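Local coordinates for protein chitinase A (Cycas revoluta, PDB 4MNK) that probably hydrolyses the beta-1,4 linkages of chitin as a class V plant chitinase of glycoside hydrolase family 18, here holding N-acetylglucosamine units in its pocket, at residues A34-N39 with I73-G78; H113-D118 with P152-T157; I23-F28 with R63-S68. All coordinates share one frame; numbering follows the deposited sequence. Where two conformers were deposited one is given.

Overall arrangement
Contacts 1 and 2 lie in the core of the barrel, each pairing two parallel strands joined by a helix; contact 3 is partly buried and ties two loops. The strands 70-77 and 114-119 are neighbours, so contacts 1 and 2 touch, Ser74 of the first meeting Asp116 of the second, although their centres are 13 Å apart. Contact 3 lies about 9 Å from contact 1 at the nearest atoms, and its loops lead into strands 30-36 and 70-77, the same pair that contact 1 joins further on. Chemistry follows position: backbone ladders and pocket side chains in contacts 1 and 2, an amide-to-carbonyl bond and leucine packing in contact 3.

Contact 1. Residues A34-N39 with I73-G78; sequences AFAELN and ISIGGG
The ring of Phe35 lies flat over the backbone of Gly77, whose CA sits 3.6 Å from the ring centroid and only 12° off the ring normal, a clear CH-pi contact. The opposite face is covered by CB of Ala34, the residue joined to Phe35 by a cis peptide bond, so the ring is sandwiched between its own strand and the next. At its edge, in the ring plane, Ser74 OG comes within 3.3 Å of Phe35 CD1; that hydroxyl is hydrogen-bonded to Asp116 on the following strand. With CG set beside the backbone N (chi1 -65°), Phe35 also passes over the Gly76 carbonyl, and CG is 3.3 Å from Gly76 O.

Beneath the ring the strands 30-36 and 70-77 pair in parallel, in the beta-alpha-beta unit closed by helix 52-63. Ala36 is gripped through both of its backbone polar groups: its N donates to Ser74 O (2.8 Å), in the carbonyl plane, and its O accepts from Gly76 N (3.0 Å) nearly in line with the C=O bond. A water bound to Gly76 O reaches Ala36 O only weakly. Away from the pocket, Ala36 CB meets the Ile73 and Ile75 side chains, and Leu38 CD1 rests on Ile75 CG2 (3.8 Å), with helices 93-110 and 80-90 behind.

Phe35 belongs to the glycan pocket and touches bound N-acetylglucosamine at the carboxy-terminal mouth of the TIM barrel. Gly76 and Gly77 both adopt backbone angles that call for glycine, and a CB on Gly77 would press within 3.2 Å of Phe35 CE2. The contact therefore gives the sugar an aromatic surface backed by Ala34 CB and glycine backbone, with Ser74 OG at its edge and Asp118 of the next strand packed against it.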
ATOM      1  N   ALA A  34      -3.238   9.758  -0.833  1.00  6.06           N
ATOM      2  CA  ALA A  34      -3.039   9.096  -2.128  1.00  6.31           C
ATOM      3  C   ALA A  34      -4.043   9.646  -3.149  1.00  6.32           C
ATOM      4  O   ALA A  34      -5.244   9.528  -2.926  1.00  6.47           O
ATOM      5  CB  ALA A  34      -3.215   7.585  -1.969  1.00  6.54           C
ATOM      6  N   PHE A  35      -3.609  10.249  -4.263  1.00  6.64           N
ATOM      7  CA  PHE A  35      -2.223  10.406  -4.697  1.00  6.87           C
ATOM      8  C   PHE A  35      -2.040  11.784  -5.329  1.00  7.21           C
ATOM      9  O   PHE A  35      -2.973  12.342  -5.922  1.00  7.56           O
ATOM     10  CB  PHE A  35      -1.877   9.391  -5.796  1.00  7.02           C
ATOM     11  CG  PHE A  35      -1.919   7.955  -5.360  1.00  6.82           C
ATOM     12  CD1 PHE A  35      -0.826   7.375  -4.728  1.00  6.98           C
ATOM     13  CD2 PHE A  35      -3.037   7.168  -5.627  1.00  7.52           C
ATOM     14  CE1 PHE A  35      -0.854   6.038  -4.333  1.00  7.33           C
ATOM     15  CE2 PHE A  35      -3.075   5.829  -5.246  1.00  7.76           C
ATOM     16  CZ  PHE A  35      -1.984   5.263  -4.594  1.00  7.29           C
ATOM     17  N   ALA A  36      -0.826  12.315  -5.236  1.00  7.20           N
ATOM     18  CA  ALA A  36      -0.413  13.406  -6.109  1.00  7.48           C
ATOM     19  C   ALA A  36      -0.095  12.807  -7.479  1.00  7.82           C
ATOM     20  O   ALA A  36       0.291  11.635  -7.578  1.00  7.83           O
ATOM     21  CB  ALA A  36       0.796  14.109  -5.538  1.00  7.54           C
ATOM     22  N   GLU A  37      -0.257  13.613  -8.525  0.50  8.04           N
ATOM     23  CA  GLU A  37      -0.027  13.165  -9.898  0.50  8.39           C
ATOM     24  C   GLU A  37       1.316  13.661 -10.432  0.50  8.25           C
ATOM     25  O   GLU A  37       1.831  14.691  -9.987  0.50  8.09           O
ATOM     26  CB  GLU A  37      -1.176  13.608 -10.810  0.50  8.84           C
ATOM     27  CG  GLU A  37      -1.270  15.107 -11.014  0.50  9.79           C
ATOM     28  CD  GLU A  37      -2.499  15.516 -11.806  0.50 10.80           C
ATOM     29  OE1 GLU A  37      -2.403  16.478 -12.593  0.50 11.34           O
ATOM     30  OE2 GLU A  37      -3.558  14.872 -11.643  0.50 11.27           O
ATOM     31  N   LEU A  38       1.877  12.917 -11.384  1.00  8.20           N
ATOM     32  CA  LEU A  38       3.180  13.244 -11.965  1.00  8.44           C
ATOM     33  C   LEU A  38       3.132  14.468 -12.872  1.00  8.50           C
ATOM     34  O   LEU A  38       4.113  15.202 -12.970  1.00  8.44           O
ATOM     35  CB  LEU A  38       3.755  12.039 -12.716  1.00  8.76           C
ATOM     36  CG  LEU A  38       4.469  10.988 -11.857  1.00  9.92           C
ATOM     37  CD1 LEU A  38       3.494  10.151 -11.033  1.00 11.71           C
ATOM     38  CD2 LEU A  38       5.337  10.085 -12.718  1.00 11.06           C
ATOM     39  N   ASN A  39       1.987  14.682 -13.521  1.00  8.65           N
ATOM     40  CA  ASN A  39       1.768  15.856 -14.372  1.00  9.29           C
ATOM     41  C   ASN A  39       2.787  15.966 -15.515  1.00  9.73           C
ATOM     42  O   ASN A  39       3.480  16.978 -15.663  1.00  9.59           O
ATOM     43  CB  ASN A  39       1.724  17.138 -13.515  1.00  9.21           C
ATOM     44  CG  ASN A  39       1.320  18.375 -14.306  1.00  9.27           C
ATOM     45  OD1 ASN A  39       0.619  18.290 -15.317  1.00  9.70           O
ATOM     46  ND2 ASN A  39       1.762  19.537 -13.841  1.00 10.02           N
ATOM     47  N   ILE A  73       2.645  12.412   1.578  1.00  5.13           N
ATOM     48  CA  ILE A  73       1.872  12.445   0.347  1.00  5.74           C
ATOM     49  C   ILE A  73       2.503  11.487  -0.663  1.00  5.42           C
ATOM     50  O   ILE A  73       3.709  11.537  -0.920  1.00  5.63           O
ATOM     51  CB  ILE A  73       1.681  13.892  -0.194  1.00  6.20           C
ATOM     52  CG1 ILE A  73       0.796  13.897  -1.446  1.00  6.91           C
ATOM     53  CG2 ILE A  73       3.023  14.597  -0.410  1.00  6.59           C
ATOM     54  CD1 ILE A  73       0.163  15.242  -1.748  1.00  8.36           C
ATOM     55  N   SER A  74       1.681  10.579  -1.183  1.00  5.69           N
ATOM     56  CA  SER A  74       2.134   9.572  -2.133  1.00  5.89           C
ATOM     57  C   SER A  74       1.931  10.050  -3.565  1.00  5.96           C
ATOM     58  O   SER A  74       0.866  10.562  -3.918  1.00  6.21           O
ATOM     59  CB  SER A  74       1.407   8.244  -1.895  1.00  6.11           C
ATOM     60  OG  SER A  74       1.878   7.234  -2.768  1.00  6.71           O
ATOM     61  N   ILE A  75       2.968   9.874  -4.379  1.00  6.16           N
ATOM     62  CA  ILE A  75       2.974  10.315  -5.764  1.00  6.59           C
ATOM     63  C   ILE A  75       2.878   9.100  -6.678  1.00  6.65           C
ATOM     64  O   ILE A  75       3.680   8.165  -6.572  1.00  6.66           O
ATOM     65  CB  ILE A  75       4.272  11.093  -6.088  1.00  6.82           C
ATOM     66  CG1 ILE A  75       4.398  12.324  -5.182  1.00  7.35           C
ATOM     67  CG2 ILE A  75       4.321  11.480  -7.570  1.00  7.23           C
ATOM     68  CD1 ILE A  75       5.813  12.877  -5.080  1.00  9.10           C
ATOM     69  N   GLY A  76       1.888   9.118  -7.564  1.00  6.97           N
ATOM     70  CA  GLY A  76       1.726   8.071  -8.559  1.00  7.75           C
ATOM     71  C   GLY A  76       0.496   7.226  -8.322  1.00  8.36           C
ATOM     72  O   GLY A  76      -0.629   7.717  -8.403  1.00  8.33           O
ATOM     73  N   GLY A  77       0.720   5.952  -8.020  1.00  8.98           N
ATOM     74  CA  GLY A  77      -0.360   4.990  -7.848  1.00 10.26           C
ATOM     75  C   GLY A  77      -0.181   3.807  -8.771  1.00 11.16           C
ATOM     76  O   GLY A  77       0.731   3.784  -9.601  1.00 11.31           O
ATOM     77  N   GLY A  78      -1.046   2.811  -8.618  1.00 12.15           N
ATOM     78  CA  GLY A  78      -1.042   1.660  -9.507  1.00 13.48           C
ATOM     79  C   GLY A  78      -1.662   2.040 -10.835  1.00 14.36           C
ATOM     80  O   GLY A  78      -2.303   3.085 -10.957  1.00 15.01           O
TER
HETATM   81  O   HOH W   1      -1.472   9.892  -9.941  1.00 12.72           O

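Contact 2. Residues H113-D118 with P152-T157; sequences HGLDLD and PRLLLT. With NAG (2-acetamido-2-deoxy-beta-D-glucopyranose), chain B.
Asp116 extends its carboxylate with CG anti to the backbone N (chi1 177°), while Thr157 holds OG1 between its own N and carbonyl carbon (chi1 66°), and the two side chains meet at about a right angle. Thr157 OG1 donates to Asp116 OD1 over a short 2.6 Å, arriving on the anti side and 18° out of the carboxylate plane; Tyr32 adds a second hydrogen bond to the same hydroxyl. The other oxygen, OD2, is hydrogen-bonded to Ser74 OG on strand 70-77. With an alanine in place of Asp116, Thr157 OG1 would probably keep only its bond to Tyr32, and the Ser74 hydroxyl would lose its carboxylate partner and could turn.

Beneath this pair runs a parallel ladder. Leu155 N donates to His113 O on a lone pair, Leu115 N to Leu155 O (2.8 Å), Thr157 N to Leu115 O (2.9 Å) and Leu117 N to Thr157 O. These are adjacent strands of the TIM barrel, linked by helix 125-149, and Asp116, Asp118 and Glu120 form the DxDxE signature of family 18. Asp118 OD1 accepts a nearly straight hydrogen bond from N2 of the bound N-acetylglucosamine (3.2 Å), while Tyr192 holds the sugar too.

The CA atoms of Gly114 and Leu155 lie 4.0 Å apart, which leaves no room for a side chain at Gly114. Leu156 turns the other way, its CD1 4.1 Å from Leu115 CB, on the side covered by helices 93-110 and 125-149. Where the strands begin, a water bridges His113 O and Arg153 O.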
ATOM      1  N   HIS A 113       4.809  15.659   6.120  1.00  6.29           N
ATOM      2  CA  HIS A 113       6.110  15.375   6.730  1.00  6.77           C
ATOM      3  C   HIS A 113       6.990  14.495   5.854  1.00  6.63           C
ATOM      4  O   HIS A 113       8.134  14.207   6.205  1.00  6.94           O
ATOM      5  CB  HIS A 113       5.934  14.712   8.098  1.00  7.34           C
ATOM      6  CG  HIS A 113       5.026  15.461   9.019  1.00  8.96           C
ATOM      7  ND1 HIS A 113       5.474  16.438   9.881  1.00 11.65           N
ATOM      8  CD2 HIS A 113       3.691  15.369   9.213  1.00  9.85           C
ATOM      9  CE1 HIS A 113       4.450  16.919  10.563  1.00 11.95           C
ATOM     10  NE2 HIS A 113       3.356  16.288  10.174  1.00 12.19           N
ATOM     11  N   GLY A 114       6.466  14.060   4.715  1.00  6.25           N
ATOM     12  CA  GLY A 114       7.228  13.188   3.846  1.00  6.38           C
ATOM     13  C   GLY A 114       6.598  12.943   2.498  1.00  6.06           C
ATOM     14  O   GLY A 114       5.472  13.376   2.229  1.00  5.99           O
ATOM     15  N   LEU A 115       7.358  12.236   1.665  1.00  6.16           N
ATOM     16  CA  LEU A 115       6.990  11.878   0.308  1.00  6.32           C
ATOM     17  C   LEU A 115       7.040  10.374   0.150  1.00  6.32           C
ATOM     18  O   LEU A 115       7.885   9.701   0.746  1.00  6.41           O
ATOM     19  CB  LEU A 115       7.979  12.492  -0.686  1.00  6.75           C
ATOM     20  CG  LEU A 115       7.944  14.007  -0.874  1.00  7.16           C
ATOM     21  CD1 LEU A 115       9.173  14.483  -1.634  1.00  8.21           C
ATOM     22  CD2 LEU A 115       6.663  14.433  -1.580  1.00  8.28           C
ATOM     23  N   ASP A 116       6.140   9.859  -0.676  1.00  6.49           N
ATOM     24  CA  ASP A 116       6.128   8.454  -1.033  1.00  6.52           C
ATOM     25  C   ASP A 116       6.030   8.334  -2.544  1.00  6.45           C
ATOM     26  O   ASP A 116       5.346   9.132  -3.190  1.00  6.53           O
ATOM     27  CB  ASP A 116       4.946   7.751  -0.365  1.00  6.85           C
ATOM     28  CG  ASP A 116       4.834   6.287  -0.751  1.00  7.05           C
ATOM     29  OD1 ASP A 116       5.630   5.467  -0.247  1.00  6.96           O
ATOM     30  OD2 ASP A 116       3.937   5.954  -1.552  1.00  8.46           O
ATOM     31  N   LEU A 117       6.721   7.343  -3.100  1.00  6.69           N
ATOM     32  CA  LEU A 117       6.617   7.036  -4.522  1.00  7.02           C
ATOM     33  C   LEU A 117       5.900   5.709  -4.705  1.00  6.90           C
ATOM     34  O   LEU A 117       6.317   4.696  -4.141  1.00  6.88           O
ATOM     35  CB  LEU A 117       8.005   6.974  -5.165  1.00  7.42           C
ATOM     36  CG  LEU A 117       8.925   8.178  -4.948  1.00  8.07           C
ATOM     37  CD1 LEU A 117      10.280   7.924  -5.582  1.00  9.59           C
ATOM     38  CD2 LEU A 117       8.307   9.456  -5.498  1.00  9.49           C
ATOM     39  N   ASP A 118       4.816   5.723  -5.476  1.00  6.98           N
ATOM     40  CA  ASP A 118       4.103   4.497  -5.810  1.00  7.37           C
ATOM     41  C   ASP A 118       4.221   4.240  -7.309  1.00  7.16           C
ATOM     42  O   ASP A 118       3.446   4.766  -8.112  1.00  7.26           O
ATOM     43  CB  ASP A 118       2.638   4.574  -5.357  1.00  7.68           C
ATOM     44  CG  ASP A 118       1.902   3.248  -5.512  1.00  8.81           C
ATOM     45  OD1 ASP A 118       0.707   3.189  -5.153  1.00 11.55           O
ATOM     46  OD2 ASP A 118       2.507   2.266  -5.993  1.00  9.13           O
ATOM     47  N   PRO A 152      13.569  19.412   9.995  1.00 16.23           N
ATOM     48  CA  PRO A 152      13.903  17.995   9.839  1.00 15.43           C
ATOM     49  C   PRO A 152      13.622  17.549   8.409  1.00 14.34           C
ATOM     50  O   PRO A 152      12.634  17.994   7.808  1.00 14.36           O
ATOM     51  CB  PRO A 152      12.938  17.294  10.798  1.00 15.65           C
ATOM     52  CG  PRO A 152      12.590  18.317  11.807  1.00 16.16           C
ATOM     53  CD  PRO A 152      12.618  19.636  11.101  1.00 16.38           C
ATOM     54  N   ARG A 153      14.480  16.697   7.859  1.00 13.32           N
ATOM     55  CA  ARG A 153      14.299  16.269   6.478  1.00 12.06           C
ATOM     56  C   ARG A 153      12.963  15.560   6.292  1.00 10.88           C
ATOM     57  O   ARG A 153      12.459  14.887   7.197  1.00 10.53           O
ATOM     58  CB  ARG A 153      15.474  15.416   5.966  1.00 12.44           C
ATOM     59  CG  ARG A 153      15.530  13.981   6.452  1.00 13.33           C
ATOM     60  CD  ARG A 153      16.589  13.204   5.684  1.00 14.64           C
ATOM     61  NE  ARG A 153      16.746  11.839   6.181  1.00 15.75           N
ATOM     62  CZ  ARG A 153      17.617  11.469   7.118  1.00 16.44           C
ATOM     63  NH1 ARG A 153      18.428  12.361   7.679  1.00 16.63           N
ATOM     64  NH2 ARG A 153      17.675  10.200   7.497  1.00 17.01           N
ATOM     65  N   LEU A 154      12.383  15.751   5.116  1.00  9.44           N
ATOM     66  CA  LEU A 154      11.197  15.014   4.723  1.00  8.37           C
ATOM     67  C   LEU A 154      11.482  13.524   4.787  1.00  7.82           C
ATOM     68  O   LEU A 154      12.577  13.074   4.437  1.00  7.33           O
ATOM     69  CB  LEU A 154      10.790  15.400   3.302  1.00  8.45           C
ATOM     70  CG  LEU A 154      10.188  16.792   3.108  1.00  8.25           C
ATOM     71  CD1 LEU A 154      10.150  17.141   1.632  1.00  9.18           C
ATOM     72  CD2 LEU A 154       8.794  16.875   3.728  1.00  8.21           C
ATOM     73  N   LEU A 155      10.501  12.760   5.255  1.00  7.17           N
ATOM     74  CA  LEU A 155      10.558  11.313   5.144  1.00  6.97           C
ATOM     75  C   LEU A 155      10.437  10.930   3.675  1.00  6.75           C
ATOM     76  O   LEU A 155       9.835  11.654   2.884  1.00  6.80           O
ATOM     77  CB  LEU A 155       9.443  10.654   5.957  1.00  7.18           C
ATOM     78  CG  LEU A 155       9.406  10.915   7.467  1.00  7.57           C
ATOM     79  CD1 LEU A 155       8.103  10.401   8.051  1.00  8.76           C
ATOM     80  CD2 LEU A 155      10.600  10.293   8.190  1.00  9.10           C
ATOM     81  N   LEU A 156      11.030   9.799   3.312  1.00  6.54           N
ATOM     82  CA  LEU A 156      10.918   9.274   1.963  1.00  6.46           C
ATOM     83  C   LEU A 156      10.662   7.782   2.020  1.00  6.12           C
ATOM     84  O   LEU A 156      11.449   7.026   2.594  1.00  6.30           O
ATOM     85  CB  LEU A 156      12.179   9.570   1.144  1.00  6.63           C
ATOM     86  CG  LEU A 156      12.146   9.075  -0.308  1.00  6.97           C
ATOM     87  CD1 LEU A 156      11.052   9.771  -1.114  1.00  7.82           C
ATOM     88  CD2 LEU A 156      13.506   9.242  -0.969  1.00  7.88           C
ATOM     89  N   THR A 157       9.547   7.365   1.431  1.00  5.86           N
ATOM     90  CA  THR A 157       9.203   5.954   1.355  1.00  5.88           C
ATOM     91  C   THR A 157       8.814   5.597  -0.073  1.00  5.75           C
ATOM     92  O   THR A 157       8.664   6.477  -0.924  1.00  5.56           O
ATOM     93  CB  THR A 157       8.065   5.575   2.351  1.00  5.85           C
ATOM     94  OG1 THR A 157       6.841   6.219   1.976  1.00  5.93           O
ATOM     95  CG2 THR A 157       8.429   5.981   3.772  1.00  6.48           C
TER
HETATM   96  C1  NAG B   1      -2.003  -1.456  -5.126  1.00 17.47           C
HETATM   97  C2  NAG B   1      -2.017   0.078  -5.158  1.00 17.03           C
HETATM   98  C3  NAG B   1      -3.416   0.635  -4.884  1.00 17.19           C
HETATM   99  C4  NAG B   1      -4.527  -0.119  -5.620  1.00 17.47           C
HETATM  100  C5  NAG B   1      -4.336  -1.632  -5.461  1.00 18.03           C
HETATM  101  C6  NAG B   1      -5.394  -2.460  -6.193  1.00 19.13           C
HETATM  102  C7  NAG B   1      -0.986   0.410  -2.911  1.00 15.59           C
HETATM  103  C8  NAG B   1       0.068   1.158  -2.146  1.00 15.10           C
HETATM  104  N2  NAG B   1      -1.065   0.675  -4.223  1.00 15.94           N
HETATM  105  O1  NAG B   1      -0.764  -1.929  -5.605  1.00 17.89           O
HETATM  106  O3  NAG B   1      -3.453   2.009  -5.211  1.00 17.75           O
HETATM  107  O4  NAG B   1      -5.766   0.274  -5.071  1.00 16.78           O
HETATM  108  O5  NAG B   1      -3.048  -1.986  -5.925  1.00 17.79           O
HETATM  109  O6  NAG B   1      -5.342  -2.216  -7.581  1.00 20.32           O
HETATM  110  O7  NAG B   1      -1.708  -0.394  -2.318  1.00 15.13           O
HETATM  111  O   HOH W   2       9.829  15.056   8.170  1.00 11.78           O

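Contact 3. Residues I23-F28 with R63-S68; sequences INSRLF and RRLNPS
Asn66 and Ser25 make the direct bond of this contact: Asn66 ND2 donates to Ser25 O at 2.8 Å, nearly straight (167°), with the acceptor in the plane of the amide but the donor tilted 31° from the carbonyl plane. The same ND2 lies 3.2 Å from Phe28 O. Beside it Leu65 slots in, its CD1 3.4 Å from Ile23 O and its CB 3.3 Å from Ser25 OG, a hydroxyl hydrogen-bonded to Val62 O. Leu65 CB is also 3.9 Å from Arg26 NH1, the two side chains crossing at a slant.

A second shell holds these groups. A chi1 of 179° turns the Asn66 amide away from its own backbone N and across to the other loop, and Ser68 OG donates to its OD1 (2.7 Å), fixing which end of the amide faces Ser25. Asn24 OD1 accepts from Arg26 N, an Asx turn leading into the short 3-10 segment 25-27. Two waters complete the seam: one accepts from Arg26 NH1 and donates to Leu65 O (2.7 Å), the other joins Ile23 O to Arg64 NH2.

The loops lie at the end of the barrel where strands 30-36 and 70-77 begin, one arriving from strand 5-11 and the other from helix 52-63. Ile23 packs on that helix and on Leu31, while Leu27 and Phe28 rest against Pro339 of helix 337-346.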
ATOM      1  N   ILE A  23     -11.219   9.366   9.630  1.00  8.06           N
ATOM      2  CA  ILE A  23     -10.095   8.484   9.953  1.00  7.83           C
ATOM      3  C   ILE A  23      -9.858   8.478  11.457  1.00  7.93           C
ATOM      4  O   ILE A  23      -9.742   9.538  12.075  1.00  7.92           O
ATOM      5  CB  ILE A  23      -8.788   8.930   9.250  1.00  7.62           C
ATOM      6  CG1 ILE A  23      -8.969   8.973   7.727  1.00  7.60           C
ATOM      7  CG2 ILE A  23      -7.624   8.009   9.642  1.00  7.74           C
ATOM      8  CD1 ILE A  23      -7.856   9.704   6.992  1.00  7.92           C
ATOM      9  N   ASN A  24      -9.788   7.291  12.054  1.00  8.05           N
ATOM     10  CA  ASN A  24      -9.409   7.208  13.457  1.00  8.25           C
ATOM     11  C   ASN A  24      -7.891   7.287  13.586  1.00  8.07           C
ATOM     12  O   ASN A  24      -7.206   6.256  13.662  1.00  8.05           O
ATOM     13  CB  ASN A  24      -9.964   5.953  14.136  1.00  8.63           C
ATOM     14  CG  ASN A  24      -9.751   5.969  15.640  1.00  9.59           C
ATOM     15  OD1 ASN A  24      -9.000   6.793  16.162  1.00 10.66           O
ATOM     16  ND2 ASN A  24     -10.412   5.060  16.343  1.00 10.96           N
ATOM     17  N   SER A  25      -7.360   8.505  13.606  0.50  7.91           N
ATOM     18  CA  SER A  25      -5.910   8.693  13.589  0.50  7.78           C
ATOM     19  C   SER A  25      -5.210   8.289  14.891  0.50  7.87           C
ATOM     20  O   SER A  25      -3.979   8.268  14.944  0.50  7.73           O
ATOM     21  CB  SER A  25      -5.554  10.125  13.197  0.50  7.85           C
ATOM     22  OG  SER A  25      -6.287  11.050  13.972  0.50  7.49           O
ATOM     23  N   ARG A  26      -5.986   7.956  15.924  1.00  8.13           N
ATOM     24  CA  ARG A  26      -5.434   7.400  17.165  1.00  8.68           C
ATOM     25  C   ARG A  26      -4.769   6.044  16.933  1.00  8.31           C
ATOM     26  O   ARG A  26      -3.920   5.624  17.714  1.00  8.64           O
ATOM     27  CB  ARG A  26      -6.529   7.240  18.223  1.00  9.36           C
ATOM     28  CG  ARG A  26      -7.116   8.542  18.741  1.00 11.74           C
ATOM     29  CD  ARG A  26      -8.305   8.293  19.664  1.00 15.69           C
ATOM     30  NE  ARG A  26      -9.484   7.812  18.942  1.00 18.42           N
ATOM     31  CZ  ARG A  26     -10.422   8.596  18.413  1.00 19.64           C
ATOM     32  NH1 ARG A  26     -10.337   9.916  18.513  1.00 20.39           N
ATOM     33  NH2 ARG A  26     -11.452   8.053  17.778  1.00 20.85           N
ATOM     34  N   LEU A  27      -5.162   5.373  15.852  1.00  7.69           N
ATOM     35  CA  LEU A  27      -4.720   4.011  15.563  1.00  7.33           C
ATOM     36  C   LEU A  27      -3.507   3.967  14.633  1.00  7.08           C
ATOM     37  O   LEU A  27      -3.070   2.890  14.218  1.00  7.23           O
ATOM     38  CB  LEU A  27      -5.889   3.202  14.984  1.00  7.64           C
ATOM     39  CG  LEU A  27      -7.159   3.181  15.849  1.00  7.98           C
ATOM     40  CD1 LEU A  27      -8.283   2.444  15.145  1.00  8.42           C
ATOM     41  CD2 LEU A  27      -6.898   2.579  17.227  1.00  9.02           C
ATOM     42  N   PHE A  28      -2.953   5.139  14.326  1.00  6.68           N
ATOM     43  CA  PHE A  28      -1.871   5.259  13.355  1.00  6.58           C
ATOM     44  C   PHE A  28      -0.741   6.139  13.859  1.00  6.57           C
ATOM     45  O   PHE A  28      -0.945   7.003  14.714  1.00  6.80           O
ATOM     46  CB  PHE A  28      -2.403   5.821  12.033  1.00  6.88           C
ATOM     47  CG  PHE A  28      -3.442   4.955  11.391  1.00  6.48           C
ATOM     48  CD1 PHE A  28      -3.070   3.880  10.598  1.00  6.89           C
ATOM     49  CD2 PHE A  28      -4.799   5.202  11.594  1.00  6.80           C
ATOM     50  CE1 PHE A  28      -4.030   3.066  10.009  1.00  7.36           C
ATOM     51  CE2 PHE A  28      -5.765   4.390  11.008  1.00  7.12           C
ATOM     52  CZ  PHE A  28      -5.379   3.321  10.215  1.00  7.24           C
ATOM     53  N   ARG A  63      -4.573  15.274  12.431  1.00  6.53           N
ATOM     54  CA  ARG A  63      -3.822  15.520  13.659  1.00  7.08           C
ATOM     55  C   ARG A  63      -4.701  15.962  14.835  1.00  7.44           C
ATOM     56  O   ARG A  63      -4.284  15.861  15.983  1.00  8.10           O
ATOM     57  CB  ARG A  63      -2.668  16.500  13.423  1.00  6.95           C
ATOM     58  CG  ARG A  63      -1.578  15.969  12.493  1.00  7.68           C
ATOM     59  CD  ARG A  63      -0.334  16.848  12.512  1.00  9.26           C
ATOM     60  NE  ARG A  63       0.637  16.376  13.496  1.00 10.41           N
ATOM     61  CZ  ARG A  63       1.820  16.937  13.737  1.00 10.67           C
ATOM     62  NH1 ARG A  63       2.205  18.019  13.075  1.00 10.37           N
ATOM     63  NH2 ARG A  63       2.616  16.411  14.656  1.00 11.84           N
ATOM     64  N   ARG A  64      -5.922  16.420  14.562  1.00  7.85           N
ATOM     65  CA  ARG A  64      -6.813  16.869  15.638  1.00  8.47           C
ATOM     66  C   ARG A  64      -7.163  15.747  16.627  1.00  8.68           C
ATOM     67  O   ARG A  64      -7.350  16.005  17.819  1.00  9.04           O
ATOM     68  CB  ARG A  64      -8.080  17.521  15.070  1.00  8.75           C
ATOM     69  CG  ARG A  64      -9.233  16.565  14.841  1.00  9.00           C
ATOM     70  CD  ARG A  64     -10.300  17.137  13.930  1.00  9.77           C
ATOM     71  NE  ARG A  64     -11.443  16.229  13.839  1.00  9.90           N
ATOM     72  CZ  ARG A  64     -11.458  15.085  13.154  1.00 10.16           C
ATOM     73  NH1 ARG A  64     -12.553  14.339  13.150  1.00 10.70           N
ATOM     74  NH2 ARG A  64     -10.387  14.683  12.474  1.00  9.68           N
ATOM     75  N   LEU A  65      -7.234  14.509  16.134  1.00  8.76           N
ATOM     76  CA  LEU A  65      -7.583  13.355  16.970  1.00  9.11           C
ATOM     77  C   LEU A  65      -6.356  12.714  17.603  1.00  9.29           C
ATOM     78  O   LEU A  65      -6.452  12.063  18.641  1.00  9.88           O
ATOM     79  CB  LEU A  65      -8.355  12.306  16.161  1.00  9.16           C
ATOM     80  CG  LEU A  65      -9.662  12.723  15.475  1.00  9.58           C
ATOM     81  CD1 LEU A  65     -10.256  11.542  14.723  1.00 10.07           C
ATOM     82  CD2 LEU A  65     -10.682  13.287  16.462  1.00 10.40           C
ATOM     83  N   ASN A  66      -5.208  12.886  16.954  1.00  8.99           N
ATOM     84  CA  ASN A  66      -3.939  12.354  17.436  1.00  8.91           C
ATOM     85  C   ASN A  66      -2.819  13.271  16.960  1.00  8.67           C
ATOM     86  O   ASN A  66      -2.248  13.051  15.891  1.00  8.79           O
ATOM     87  CB  ASN A  66      -3.727  10.916  16.941  1.00  9.02           C
ATOM     88  CG  ASN A  66      -2.397  10.324  17.390  1.00  9.18           C
ATOM     89  OD1 ASN A  66      -1.718  10.861  18.267  1.00  9.42           O
ATOM     90  ND2 ASN A  66      -2.016   9.207  16.780  1.00  9.46           N
ATOM     91  N   PRO A  67      -2.517  14.322  17.743  1.00  8.37           N
ATOM     92  CA  PRO A  67      -1.539  15.313  17.302  1.00  8.40           C
ATOM     93  C   PRO A  67      -0.166  14.725  16.951  1.00  8.35           C
ATOM     94  O   PRO A  67       0.522  15.272  16.090  1.00  8.61           O
ATOM     95  CB  PRO A  67      -1.471  16.272  18.493  1.00  8.42           C
ATOM     96  CG  PRO A  67      -2.833  16.208  19.071  1.00  8.58           C
ATOM     97  CD  PRO A  67      -3.214  14.759  18.969  1.00  8.32           C
ATOM     98  N   SER A  68       0.200  13.608  17.579  1.00  8.43           N
ATOM     99  CA  SER A  68       1.482  12.948  17.314  1.00  8.72           C
ATOM    100  C   SER A  68       1.583  12.321  15.916  1.00  8.25           C
ATOM    101  O   SER A  68       2.688  12.045  15.448  1.00  8.16           O
ATOM    102  CB  SER A  68       1.786  11.892  18.385  1.00  9.18           C
ATOM    103  OG  SER A  68       0.983  10.738  18.219  1.00 10.80           O
TER
HETATM  104  O   HOH W   3      -9.358  12.277  11.311  1.00  9.13           O
HETATM  105  O   HOH W   4      -8.846  11.840  19.880  1.00 26.44           O